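GrpU microcompartment shell protein (Pectobacterium wasabiae, PDB 4OLP) probably assembles into hexamers that tile the shell of a glycyl-radical propanediol-type bacterial microcompartment, and is linked to binding an iron-sulfur cluster. Local coordinates at residues L17-R28 / A58-F66. Sequence-based numbering, arbitrary orientation.
Sequences LKRRMPSESRNR and AHVAVSEIF
Arg20 and Phe66 begin the polar grip of the segment 17-28 on the outermost strand 60-65: Phe66 N donates to Arg20 O at 3.1 Å, the donor in the carbonyl plane and the N-H nearly straight (162°). Further along, the Arg28 side chain gives a second bond, NH2 to Val62 O at 2.9 Å. NH2 comes nearly in line with the C=O, but the bond is bent at the hydrogen (135°) and the oxygen is tilted from the guanidinium plane. Bends at chi2 and chi3 fold the Arg28 chain back to the strand, and Ser25 OG sits over one guanidinium face. Arg28 NE also pairs with Glu12 of a second subunit.

Apart from these two bonds the contact is van der Waals. Pro22 lays CG and CD against the far end of the Phe66 ring, CG reaching CZ at 3.6 Å. The Glu64 side chain crosses Pro22 at about a right angle, OE1 nearest CG; its carboxylate also has long, weak ion pairs with Arg19 and Arg20 of the second subunit. With chi1 at 174°, Ser63 OG is turned toward segment 17-28, against Ser25 CB and Met21 CB, the latter at 3.4 Å. The same hydroxyl bonds to Glu64 O at 2.8 Å. Leu17 CD2 and Met21 SD both close on Ile65 CD1, each at 4.3 Å, and Ile65 CG2 lies beside the Arg20 chain.

Arg20 leans over Phe66 O with one face of its guanidinium, but its NH2 makes a salt bridge to Glu64 of a third subunit. The segment runs along strand 60-65, the edge strand of the sheet within the chain, on the side away from helix 44-56, against which Val62 packs. Two bonds to backbone carbonyls, one from a backbone N-H and one from an arginine, are consistent with holding the register. Apolar contacts gather round the Arg20-Phe66 bond, the serines lie nearer the Arg28 bond, and the arginines are shared with neighbouring subunits, which ties this intrachain seam to the six-chain assembly.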
ATOM      1  N   LEU B  17      -1.520  16.623  14.270  1.00 91.86           N
ATOM      2  CA  LEU B  17      -0.374  15.740  14.408  1.00 91.45           C
ATOM      3  C   LEU B  17      -0.625  14.674  15.455  1.00 87.92           C
ATOM      4  O   LEU B  17      -0.280  13.528  15.216  1.00 90.07           O
ATOM      5  CB  LEU B  17       0.890  16.533  14.732  1.00 86.91           C
ATOM      6  CG  LEU B  17       1.398  17.360  13.542  1.00 87.17           C
ATOM      7  CD1 LEU B  17       2.476  18.321  13.999  1.00 90.52           C
ATOM      8  CD2 LEU B  17       1.937  16.488  12.414  1.00 88.17           C
ATOM      9  N   LYS B  18      -1.248  15.048  16.578  1.00 85.14           N
ATOM     10  CA  LYS B  18      -1.573  14.101  17.660  1.00 81.74           C
ATOM     11  C   LYS B  18      -2.474  12.982  17.198  1.00 81.42           C
ATOM     12  O   LYS B  18      -2.283  11.833  17.576  1.00 75.81           O
ATOM     13  CB  LYS B  18      -2.209  14.800  18.851  1.00 86.29           C
ATOM     14  CG  LYS B  18      -1.213  15.572  19.684  1.00 96.16           C
ATOM     15  CD  LYS B  18      -1.855  16.080  20.955  1.00104.55           C
ATOM     16  CE  LYS B  18      -0.792  16.633  21.885  1.00122.69           C
ATOM     17  NZ  LYS B  18      -1.356  17.029  23.204  1.00131.59           N
ATOM     18  N   ARG B  19      -3.437  13.316  16.347  1.00 86.01           N
ATOM     19  CA  ARG B  19      -4.298  12.304  15.734  1.00 87.77           C
ATOM     20  C   ARG B  19      -3.505  11.304  14.938  1.00 85.42           C
ATOM     21  O   ARG B  19      -3.915  10.171  14.803  1.00 95.53           O
ATOM     22  CB  ARG B  19      -5.295  12.952  14.787  1.00 91.08           C
ATOM     23  CG  ARG B  19      -6.566  13.369  15.470  1.00 97.43           C
ATOM     24  CD  ARG B  19      -6.980  14.706  14.894  1.00107.70           C
ATOM     25  NE  ARG B  19      -7.606  15.586  15.878  1.00118.10           N
ATOM     26  CZ  ARG B  19      -8.019  16.823  15.612  1.00122.97           C
ATOM     27  NH1 ARG B  19      -7.909  17.319  14.379  1.00129.25           N
ATOM     28  NH2 ARG B  19      -8.558  17.564  16.575  1.00120.27           N
ATOM     29  N   ARG B  20      -2.369  11.717  14.405  1.00 80.58           N
ATOM     30  CA  ARG B  20      -1.594  10.843  13.562  1.00 83.83           C
ATOM     31  C   ARG B  20      -0.383  10.213  14.240  1.00 81.62           C
ATOM     32  O   ARG B  20       0.480   9.645  13.553  1.00 81.13           O
ATOM     33  CB  ARG B  20      -1.114  11.589  12.341  1.00 90.90           C
ATOM     34  CG  ARG B  20      -2.103  11.664  11.193  1.00107.51           C
ATOM     35  CD  ARG B  20      -1.298  11.030  10.074  1.00122.73           C
ATOM     36  NE  ARG B  20      -1.683  11.216   8.682  1.00137.38           N
ATOM     37  CZ  ARG B  20      -0.810  11.160   7.669  1.00139.47           C
ATOM     38  NH1 ARG B  20       0.492  10.976   7.894  1.00132.53           N
ATOM     39  NH2 ARG B  20      -1.224  11.308   6.417  1.00144.44           N
ATOM     40  N   MET B  21      -0.313  10.299  15.568  1.00 76.82           N
ATOM     41  CA  MET B  21       0.713   9.588  16.312  1.00 79.46           C
ATOM     42  C   MET B  21       0.110   8.567  17.287  1.00 84.23           C
ATOM     43  O   MET B  21      -1.074   8.626  17.593  1.00 84.24           O
ATOM     44  CB  MET B  21       1.674  10.524  17.013  1.00 80.62           C
ATOM     45  CG  MET B  21       1.064  11.690  17.739  1.00 87.56           C
ATOM     46  SD  MET B  21       2.315  13.003  17.858  1.00 83.90           S
ATOM     47  CE  MET B  21       2.894  12.670  19.514  1.00 84.76           C
ATOM     48  N   PRO B  22       0.929   7.597  17.736  1.00 82.80           N
ATOM     49  CA  PRO B  22       0.523   6.628  18.740  1.00 78.51           C
ATOM     50  C   PRO B  22       0.052   7.263  20.048  1.00 83.35           C
ATOM     51  O   PRO B  22       0.602   8.291  20.481  1.00 81.15           O
ATOM     52  CB  PRO B  22       1.798   5.818  18.980  1.00 78.07           C
ATOM     53  CG  PRO B  22       2.652   6.032  17.790  1.00 77.71           C
ATOM     54  CD  PRO B  22       2.318   7.381  17.274  1.00 81.97           C
ATOM     55  N   SER B  23      -0.930   6.632  20.692  1.00 91.16           N
ATOM     56  CA  SER B  23      -1.495   7.175  21.925  1.00101.14           C
ATOM     57  C   SER B  23      -0.386   7.396  22.967  1.00 99.68           C
ATOM     58  O   SER B  23      -0.366   8.413  23.656  1.00102.42           O
ATOM     59  CB  SER B  23      -2.592   6.261  22.472  1.00106.25           C
ATOM     60  OG  SER B  23      -2.053   5.031  22.900  1.00113.68           O
ATOM     61  N   GLU B  24       0.568   6.470  23.012  1.00 98.92           N
ATOM     62  CA  GLU B  24       1.687   6.525  23.960  1.00103.22           C
ATOM     63  C   GLU B  24       2.538   7.791  23.806  1.00 99.34           C
ATOM     64  O   GLU B  24       2.917   8.419  24.791  1.00 99.03           O
ATOM     65  CB  GLU B  24       2.597   5.306  23.783  1.00106.74           C
ATOM     66  CG  GLU B  24       2.002   3.949  24.185  1.00109.02           C
ATOM     67  CD  GLU B  24       0.969   3.354  23.230  1.00115.94           C
ATOM     68  OE1 GLU B  24       0.201   2.415  23.624  1.00125.81           O
ATOM     69  OE2 GLU B  24       0.930   3.809  22.074  1.00102.58           O
ATOM     70  N   SER B  25       2.831   8.162  22.561  1.00 94.43           N
ATOM     71  CA  SER B  25       3.612   9.367  22.274  1.00 92.26           C
ATOM     72  C   SER B  25       2.850  10.636  22.635  1.00 88.77           C
ATOM     73  O   SER B  25       3.456  11.624  23.020  1.00 95.80           O
ATOM     74  CB  SER B  25       4.061   9.403  20.795  1.00 95.18           C
ATOM     75  OG  SER B  25       4.596   8.154  20.397  1.00100.77           O
ATOM     76  N   ARG B  26       1.535  10.630  22.479  1.00 86.34           N
ATOM     77  CA  ARG B  26       0.754  11.872  22.762  1.00 86.85           C
ATOM     78  C   ARG B  26       1.071  12.712  24.017  1.00 86.26           C
ATOM     79  O   ARG B  26       1.048  13.957  23.955  1.00 85.57           O
ATOM     80  CB  ARG B  26      -0.732  11.569  22.757  1.00 86.55           C
ATOM     81  CG  ARG B  26      -1.276  11.503  21.362  1.00 89.19           C
ATOM     82  CD  ARG B  26      -2.618  10.848  21.356  1.00 90.76           C
ATOM     83  NE  ARG B  26      -2.915  10.433  20.011  1.00 90.67           N
ATOM     84  CZ  ARG B  26      -3.756   9.464  19.704  1.00 85.68           C
ATOM     85  NH1 ARG B  26      -4.393   8.806  20.669  1.00 86.45           N
ATOM     86  NH2 ARG B  26      -3.939   9.145  18.426  1.00 78.32           N
ATOM     87  N   ASN B  27       1.318  12.060  25.150  1.00 86.11           N
ATOM     88  CA  ASN B  27       1.659  12.782  26.392  1.00 84.89           C
ATOM     89  C   ASN B  27       2.977  13.524  26.278  1.00 86.33           C
ATOM     90  O   ASN B  27       3.170  14.578  26.891  1.00 81.16           O
ATOM     91  CB  ASN B  27       1.772  11.818  27.590  1.00 91.02           C
ATOM     92  CG  ASN B  27       0.426  11.455  28.228  1.00 94.56           C
ATOM     93  OD1 ASN B  27      -0.611  12.071  27.979  1.00 93.16           O
ATOM     94  ND2 ASN B  27       0.455  10.438  29.078  1.00101.17           N
ATOM     95  N   ARG B  28       3.922  12.974  25.527  1.00 92.09           N
ATOM     96  CA  ARG B  28       5.239  13.608  25.457  1.00 97.59           C
ATOM     97  C   ARG B  28       5.225  15.085  24.979  1.00 94.03           C
ATOM     98  O   ARG B  28       6.203  15.830  25.182  1.00 93.80           O
ATOM     99  CB  ARG B  28       6.189  12.746  24.608  1.00109.09           C
ATOM    100  CG  ARG B  28       6.707  11.521  25.374  1.00122.66           C
ATOM    101  CD  ARG B  28       6.453  10.194  24.677  1.00136.63           C
ATOM    102  NE  ARG B  28       7.262  10.042  23.467  1.00143.93           N
ATOM    103  CZ  ARG B  28       7.376   8.915  22.761  1.00148.43           C
ATOM    104  NH1 ARG B  28       6.731   7.813  23.132  1.00149.23           N
ATOM    105  NH2 ARG B  28       8.139   8.888  21.671  1.00152.65           N
ATOM    106  N   ALA B  58      17.805  16.418  25.381  1.00 98.27           N
ATOM    107  CA  ALA B  58      16.832  17.154  26.162  1.00102.86           C
ATOM    108  C   ALA B  58      16.187  18.100  25.175  1.00 98.79           C
ATOM    109  O   ALA B  58      16.695  18.254  24.070  1.00 99.87           O
ATOM    110  CB  ALA B  58      17.492  17.925  27.287  1.00105.10           C
ATOM    111  N   HIS B  59      15.068  18.708  25.556  1.00 87.73           N
ATOM    112  CA  HIS B  59      14.477  19.794  24.795  1.00 82.60           C
ATOM    113  C   HIS B  59      13.845  19.350  23.492  1.00 79.69           C
ATOM    114  O   HIS B  59      13.331  20.195  22.785  1.00 79.67           O
ATOM    115  CB  HIS B  59      15.493  20.934  24.506  1.00 84.08           C
ATOM    116  CG  HIS B  59      16.172  21.481  25.732  1.00 88.01           C
ATOM    117  ND1 HIS B  59      17.499  21.859  25.742  1.00 88.31           N
ATOM    118  CD2 HIS B  59      15.717  21.687  26.991  1.00 93.09           C
ATOM    119  CE1 HIS B  59      17.829  22.278  26.949  1.00 93.20           C
ATOM    120  NE2 HIS B  59      16.768  22.177  27.729  1.00 98.24           N
ATOM    121  N   VAL B  60      13.898  18.067  23.131  1.00 80.41           N
ATOM    122  CA  VAL B  60      13.072  17.599  22.038  1.00 78.65           C
ATOM    123  C   VAL B  60      12.418  16.279  22.415  1.00 78.63           C
ATOM    124  O   VAL B  60      12.867  15.491  23.223  1.00 74.81           O
ATOM    125  CB  VAL B  60      13.774  17.445  20.651  1.00 80.85           C
ATOM    126  CG1 VAL B  60      14.444  18.739  20.196  1.00 76.93           C
ATOM    127  CG2 VAL B  60      14.804  16.321  20.681  1.00 87.44           C
ATOM    128  N   ALA B  61      11.333  16.074  21.733  1.00 82.75           N
ATOM    129  CA  ALA B  61      10.539  14.881  21.781  1.00 77.94           C
ATOM    130  C   ALA B  61      10.377  14.411  20.327  1.00 72.68           C
ATOM    131  O   ALA B  61      10.442  15.213  19.396  1.00 71.01           O
ATOM    132  CB  ALA B  61       9.218  15.253  22.380  1.00 73.98           C
ATOM    133  N   VAL B  62      10.249  13.110  20.129  1.00 71.47           N
ATOM    134  CA  VAL B  62      10.135  12.563  18.783  1.00 75.88           C
ATOM    135  C   VAL B  62       8.967  11.622  18.683  1.00 80.53           C
ATOM    136  O   VAL B  62       8.557  10.986  19.670  1.00 82.49           O
ATOM    137  CB  VAL B  62      11.381  11.783  18.322  1.00 77.60           C
ATOM    138  CG1 VAL B  62      12.459  12.761  17.893  1.00 83.48           C
ATOM    139  CG2 VAL B  62      11.884  10.835  19.410  1.00 76.45           C
ATOM    140  N   SER B  63       8.459  11.502  17.471  1.00 77.47           N
ATOM    141  CA  SER B  63       7.401  10.569  17.231  1.00 81.77           C
ATOM    142  C   SER B  63       7.312  10.280  15.757  1.00 83.39           C
ATOM    143  O   SER B  63       7.727  11.081  14.921  1.00 80.44           O
ATOM    144  CB  SER B  63       6.083  11.100  17.768  1.00 79.32           C
ATOM    145  OG  SER B  63       5.032  10.231  17.412  1.00 88.55           O
ATOM    146  N   GLU B  64       6.815   9.086  15.470  1.00 83.24           N
ATOM    147  CA  GLU B  64       6.473   8.695  14.142  1.00 84.56           C
ATOM    148  C   GLU B  64       5.191   9.394  13.840  1.00 84.79           C
ATOM    149  O   GLU B  64       4.362   9.562  14.726  1.00 81.83           O
ATOM    150  CB  GLU B  64       6.085   7.207  14.139  1.00 95.87           C
ATOM    151  CG  GLU B  64       7.046   6.236  14.836  1.00106.27           C
ATOM    152  CD  GLU B  64       6.445   5.650  16.109  1.00113.32           C
ATOM    153  OE1 GLU B  64       6.367   6.406  17.110  1.00119.71           O
ATOM    154  OE2 GLU B  64       6.079   4.449  16.107  1.00105.39           O
ATOM    155  N   ILE B  65       5.004   9.735  12.573  1.00 91.80           N
ATOM    156  CA  ILE B  65       3.723  10.195  12.055  1.00 87.80           C
ATOM    157  C   ILE B  65       3.315   9.211  10.967  1.00 90.98           C
ATOM    158  O   ILE B  65       4.139   8.873  10.094  1.00 88.35           O
ATOM    159  CB  ILE B  65       3.865  11.613  11.465  1.00 91.98           C
ATOM    160  CG1 ILE B  65       4.358  12.604  12.534  1.00 96.37           C
ATOM    161  CG2 ILE B  65       2.564  12.109  10.870  1.00 92.43           C
ATOM    162  CD1 ILE B  65       3.471  12.728  13.760  1.00 95.68           C
ATOM    163  N   PHE B  66       2.054   8.768  11.016  1.00100.73           N
ATOM    164  CA  PHE B  66       1.529   7.711  10.118  1.00109.65           C
ATOM    165  C   PHE B  66       1.055   8.181   8.721  1.00114.22           C
ATOM    166  O   PHE B  66      -0.140   8.181   8.362  1.00105.37           O
ATOM    167  CB  PHE B  66       0.401   6.972  10.832  1.00109.62           C
ATOM    168  CG  PHE B  66       0.826   6.301  12.096  1.00112.87           C
ATOM    169  CD1 PHE B  66       1.918   5.430  12.105  1.00117.12           C
ATOM    170  CD2 PHE B  66       0.135   6.523  13.278  1.00114.30           C
ATOM    171  CE1 PHE B  66       2.316   4.802  13.273  1.00119.64           C
ATOM    172  CE2 PHE B  66       0.530   5.898  14.447  1.00119.92           C
ATOM    173  CZ  PHE B  66       1.617   5.033  14.444  1.00122.61           C
TER